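Local coordinates for dimethyladenosine transferase, putative (Plasmodium falciparum, PDB 2H1R), which probably dimethylates adenines of ribosomal RNA, using S-adenosyl-L-methionine as methyl donor, as other members of the rRNA adenine N6-methyltransferase family do, at residues L160-K165 with N210-C215; K241-C244 with K248-P251. One frame throughout, in Å; residues are numbered along the deposited sequence. Where two conformers were deposited one is given.

Contact 1 of 2, residues L160-K165 with N210-C215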
loop_
_atom_site.group_PDB
_atom_site.type_symbol
_atom_site.label_atom_id
_atom_site.label_comp_id
_atom_site.label_asym_id
_atom_site.label_seq_id
_atom_site.Cartn_x
_atom_site.Cartn_y
_atom_site.Cartn_z
ATOM N N LEU A 160 2.231 -0.506 -8.122
ATOM C CA LEU A 160 1.740 -1.008 -6.821
ATOM C C LEU A 160 2.866 -1.515 -5.966
ATOM O O LEU A 160 2.996 -1.140 -4.779
ATOM C CB LEU A 160 0.728 -2.157 -7.009
ATOM C CG LEU A 160 0.481 -3.044 -5.772
ATOM C CD1 LEU A 160 -0.230 -2.232 -4.668
ATOM C CD2 LEU A 160 -0.334 -4.307 -6.138
ATOM N N THR A 161 3.686 -2.396 -6.551
ATOM C CA THR A 161 4.809 -2.982 -5.853
ATOM C C THR A 161 5.756 -1.962 -5.285
ATOM O O THR A 161 6.177 -2.082 -4.120
ATOM C CB THR A 161 5.648 -3.969 -6.743
ATOM O OG1 THR A 161 4.776 -4.755 -7.572
ATOM C CG2 THR A 161 6.483 -4.839 -5.862
ATOM N N ILE A 162 6.121 -0.965 -6.083
ATOM C CA ILE A 162 7.079 0.013 -5.586
ATOM C C ILE A 162 6.452 0.899 -4.489
ATOM O O ILE A 162 7.117 1.179 -3.495
ATOM C CB ILE A 162 7.732 0.839 -6.712
ATOM C CG1 ILE A 162 8.542 -0.075 -7.625
ATOM C CG2 ILE A 162 8.716 1.878 -6.130
ATOM C CD1 ILE A 162 9.334 0.680 -8.764
ATOM N N ASN A 163 5.197 1.293 -4.662
ATOM C CA ASN A 163 4.441 2.012 -3.597
ATOM C C ASN A 163 4.480 1.310 -2.269
ATOM O O ASN A 163 4.881 1.896 -1.231
ATOM C CB ASN A 163 3.020 2.293 -4.026
ATOM C CG ASN A 163 2.934 3.513 -4.906
ATOM O OD1 ASN A 163 3.756 4.403 -4.791
ATOM N ND2 ASN A 163 1.979 3.553 -5.790
ATOM N N VAL A 164 4.153 0.024 -2.300
ATOM C CA VAL A 164 4.199 -0.817 -1.095
ATOM C C VAL A 164 5.594 -0.859 -0.467
ATOM O O VAL A 164 5.745 -0.708 0.781
ATOM C CB VAL A 164 3.660 -2.247 -1.413
ATOM C CG1 VAL A 164 3.833 -3.188 -0.223
ATOM C CG2 VAL A 164 2.209 -2.168 -1.749
ATOM N N LYS A 165 6.612 -1.052 -1.305
ATOM C CA LYS A 165 7.969 -1.197 -0.847
ATOM C C LYS A 165 8.489 0.127 -0.244
ATOM O O LYS A 165 9.324 0.113 0.674
ATOM C CB LYS A 165 8.882 -1.605 -2.006
ATOM C CG LYS A 165 8.806 -3.099 -2.423
ATOM C CD LYS A 165 9.527 -3.328 -3.741
ATOM C CE LYS A 165 11.046 -3.446 -3.529
ATOM N NZ LYS A 165 11.761 -3.329 -4.858
ATOM N N ASN A 210 2.533 10.170 -9.117
ATOM C CA ASN A 210 2.408 10.666 -10.492
ATOM C C ASN A 210 3.654 10.405 -11.321
ATOM O O ASN A 210 3.555 10.086 -12.520
ATOM C CB ASN A 210 2.055 12.152 -10.538
ATOM C CG ASN A 210 0.618 12.420 -10.180
ATOM O OD1 ASN A 210 -0.221 11.517 -10.150
ATOM N ND2 ASN A 210 0.315 13.674 -9.916
ATOM N N LEU A 211 4.810 10.538 -10.686
ATOM C CA LEU A 211 6.099 10.185 -11.325
ATOM C C LEU A 211 6.090 8.698 -11.705
ATOM O O LEU A 211 6.471 8.323 -12.827
ATOM C CB LEU A 211 7.279 10.477 -10.390
ATOM C CG LEU A 211 8.661 9.937 -10.812
ATOM C CD1 LEU A 211 9.175 10.565 -12.123
ATOM C CD2 LEU A 211 9.714 10.105 -9.715
ATOM N N LEU A 212 5.649 7.856 -10.783
ATOM C CA LEU A 212 5.532 6.418 -11.095
ATOM C C LEU A 212 4.566 6.111 -12.213
ATOM O O LEU A 212 4.835 5.215 -13.003
ATOM C CB LEU A 212 5.206 5.568 -9.858
ATOM C CG LEU A 212 6.325 5.494 -8.798
ATOM C CD1 LEU A 212 5.781 4.726 -7.605
ATOM C CD2 LEU A 212 7.564 4.784 -9.269
ATOM N N ARG A 213 3.441 6.814 -12.285
ATOM C CA ARG A 213 2.490 6.622 -13.396
ATOM C C ARG A 213 3.102 6.983 -14.764
ATOM O O ARG A 213 2.891 6.264 -15.762
ATOM C CB ARG A 213 1.190 7.400 -13.153
ATOM C CG ARG A 213 0.315 6.740 -12.076
ATOM C CD ARG A 213 -0.882 7.651 -11.764
ATOM N NE ARG A 213 -1.759 7.107 -10.744
ATOM C CZ ARG A 213 -2.795 6.311 -11.007
ATOM N NH1 ARG A 213 -3.048 5.953 -12.252
ATOM N NH2 ARG A 213 -3.565 5.855 -10.021
ATOM N N ILE A 214 3.898 8.043 -14.807
ATOM C CA ILE A 214 4.600 8.386 -16.032
ATOM C C ILE A 214 5.546 7.267 -16.454
ATOM O O ILE A 214 5.517 6.819 -17.614
ATOM C CB ILE A 214 5.403 9.722 -15.900
ATOM C CG1 ILE A 214 4.457 10.886 -15.654
ATOM C CG2 ILE A 214 6.189 10.001 -17.174
ATOM C CD1 ILE A 214 5.186 12.189 -15.319
ATOM N N CYS A 215 6.375 6.835 -15.522
ATOM C CA CYS A 215 7.407 5.841 -15.774
ATOM C C CYS A 215 6.838 4.448 -16.052
ATOM O O CYS A 215 7.344 3.753 -16.938
ATOM C CB CYS A 215 8.380 5.778 -14.592
ATOM S SG CYS A 215 9.316 7.356 -14.416
#
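Two helices meet where the Rossmann-like methyltransferase domain abuts the C-terminal helical region, and the contact rests on L212 of helix 205-216 reaching I162 and N163 of helix 159-167. The backbones stand well apart: the nearest pair of CA atoms, I162 and L212, is separated by 8.6 Å, so side chains alone bridge the interval. L212 does this with one branch. Its CG lies anti to the carbonyl carbon (chi1 -67°), and a second torsion of 175° carries CD1 out into the gap between the helices. There CD1 comes 3.5 Å from N163 OD1 and 4.1 Å from N163 CG, the two side chains running antiparallel as they pass. The same methyl lies 4.3 Å from I162 CG2, a looser apolar contact. The summed buried surface, 121 Å², confirms how narrow the touching patch is.

The N163 amide is buried, and its polar partners lie one turn back on the helix that carries L212: ND2 donates to D209 OD1, while OD1 receives a weak hydrogen bond from W208 NE1. The D209 bond, helped by the weak one from W208, probably sets the flip of the amide, and this orientation leaves OD1 beside the L212 CD1 methyl. D209 also forms a salt bridge with R213 through its other oxygen, OD2. From helix 279-291, F282 packs against both I162 and L212 and extends the apolar patch. This is interdomain helix packing of the kind found in two-domain rRNA adenine dimethylases, joining the helix before strand 168-176 to the first helix beyond the sheet.

Contact 2 of 2, residues K241-C244 with K248-P251; sequences KNWC and KQVP
A chi1 of 179° sets the W243 indole trans to the main-chain nitrogen and lays it alongside the Q249 side chain, whose CG sits beside its own backbone N and whose chain then runs on extended. The two groups run abreast, their planes steeply inclined to each other. W243 NE1 and Q249 OE1 remain 3.8 Å apart, and a water spans the interval. It lies in the plane of the indole, at the edge, accepting from W243 NE1 at 2.6 Å; its donation to Q249 OE1, at 3.4 Å, is weak.

The backbone evidence identifies a Schellman motif ending helix 230-246. K248 is the C-prime residue, its phi positive at 43°, and this turn of the chain carries Q249 N back to C244 O. That hydrogen bond is short at 2.7 Å and nearly straight (168° at the hydrogen), lying in the carbonyl plane; K248 N to T245 O completes the motif.

Beyond the turn the chain doubles back beside the helix, and P251 packs against the buried C244. C244 SG rests 3.8 Å from P251 CA, while C244 CB approaches the proline ring at CG, 4.0 Å away. One residue before C244, W243 O accepts a hydrogen bond from N247 ND2, and the W243 ring stacks with H295 of the C-terminal tail.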
loop_
_atom_site.group_PDB
_atom_site.type_symbol
_atom_site.label_atom_id
_atom_site.label_comp_id
_atom_site.label_asym_id
_atom_site.label_seq_id
_atom_site.Cartn_x
_atom_site.Cartn_y
_atom_site.Cartn_z
ATOM N N LYS A 241 6.850 26.113 -15.490
ATOM C CA LYS A 241 6.562 27.560 -15.566
ATOM C C LYS A 241 5.610 28.032 -14.452
ATOM O O LYS A 241 5.805 29.118 -13.895
ATOM C CB LYS A 241 6.021 27.919 -16.945
ATOM C CG LYS A 241 7.090 27.818 -18.031
ATOM C CD LYS A 241 6.416 27.764 -19.400
ATOM C CE LYS A 241 7.432 27.751 -20.539
ATOM N NZ LYS A 241 8.088 29.067 -20.730
ATOM N N ASN A 242 4.607 27.225 -14.140
ATOM C CA ASN A 242 3.680 27.496 -13.030
ATOM C C ASN A 242 4.396 27.620 -11.677
ATOM O O ASN A 242 4.111 28.554 -10.915
ATOM C CB ASN A 242 2.622 26.407 -12.890
ATOM C CG ASN A 242 1.412 26.605 -13.812
ATOM O OD1 ASN A 242 1.313 27.576 -14.546
ATOM N ND2 ASN A 242 0.494 25.643 -13.773
ATOM N N TRP A 243 5.306 26.675 -11.386
ATOM C CA TRP A 243 6.143 26.704 -10.186
ATOM C C TRP A 243 6.954 27.975 -10.116
ATOM O O TRP A 243 7.050 28.636 -9.052
ATOM C CB TRP A 243 7.110 25.507 -10.171
ATOM C CG TRP A 243 8.035 25.474 -8.958
ATOM C CD1 TRP A 243 9.344 25.835 -8.919
ATOM C CD2 TRP A 243 7.699 25.028 -7.635
ATOM N NE1 TRP A 243 9.858 25.630 -7.638
ATOM C CE2 TRP A 243 8.855 25.156 -6.839
ATOM C CE3 TRP A 243 6.517 24.558 -7.040
ATOM C CZ2 TRP A 243 8.878 24.804 -5.473
ATOM C CZ3 TRP A 243 6.532 24.203 -5.672
ATOM C CH2 TRP A 243 7.723 24.331 -4.907
ATOM N N CYS A 244 7.570 28.311 -11.254
ATOM C CA CYS A 244 8.345 29.543 -11.369
ATOM C C CYS A 244 7.508 30.813 -11.085
ATOM O O CYS A 244 8.009 31.709 -10.370
ATOM C CB CYS A 244 9.076 29.614 -12.712
ATOM S SG CYS A 244 10.484 28.603 -12.828
ATOM N N LYS A 248 7.687 33.170 -7.646
ATOM C CA LYS A 248 8.280 34.399 -8.190
ATOM C C LYS A 248 9.748 34.176 -8.520
ATOM O O LYS A 248 10.645 34.876 -8.037
ATOM C CB LYS A 248 8.035 35.573 -7.232
ATOM C CG LYS A 248 6.542 35.717 -6.895
ATOM C CD LYS A 248 6.261 36.863 -5.924
ATOM C CE LYS A 248 4.842 37.373 -6.101
ATOM N NZ LYS A 248 4.761 38.174 -7.367
ATOM N N GLN A 249 9.983 33.141 -9.321
ATOM C CA GLN A 249 11.310 32.801 -9.815
ATOM C C GLN A 249 11.342 32.993 -11.325
ATOM O O GLN A 249 10.292 33.065 -11.967
ATOM C CB GLN A 249 11.677 31.372 -9.464
ATOM C CG GLN A 249 12.025 31.166 -8.009
ATOM C CD GLN A 249 12.603 29.804 -7.765
ATOM O OE1 GLN A 249 11.889 28.804 -7.821
ATOM N NE2 GLN A 249 13.914 29.746 -7.516
ATOM N N VAL A 250 12.550 33.092 -11.871
ATOM C CA VAL A 250 12.724 33.264 -13.305
ATOM C C VAL A 250 13.117 31.923 -13.923
ATOM O O VAL A 250 14.098 31.298 -13.481
ATOM C CB VAL A 250 13.737 34.415 -13.662
ATOM C CG1 VAL A 250 15.148 34.154 -13.080
ATOM C CG2 VAL A 250 13.801 34.614 -15.174
ATOM N N PRO A 251 12.332 31.452 -14.910
ATOM C CA PRO A 251 12.640 30.164 -15.551
ATOM C C PRO A 251 14.059 30.150 -16.105
ATOM O O PRO A 251 14.588 31.197 -16.462
ATOM C CB PRO A 251 11.617 30.086 -16.675
ATOM C CG PRO A 251 10.491 30.942 -16.222
ATOM C CD PRO A 251 11.111 32.063 -15.470
HETATM O O HOH W 1 12.316 25.554 -6.807
#

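How the contacts relate
Contact 1 closes in sequence before contact 2 opens, and the two do not touch: their centres are 27 Å apart and their nearest atoms about 13 Å. Contact 1 is the more central: its centre lies 10 Å, and that of contact 2 34 Å, from the centre of the chain, contact 2 being at the surface on the far part of the helical region. The C-terminal tail relates them: F296 packs on L211 and I214 of the helix used in contact 1, whereas the adjacent H295 stacks on W243 of contact 2. Both lie away from the predicted S-adenosyl-L-methionine site, which includes G50 and D71, consistent with structural packing in both cases.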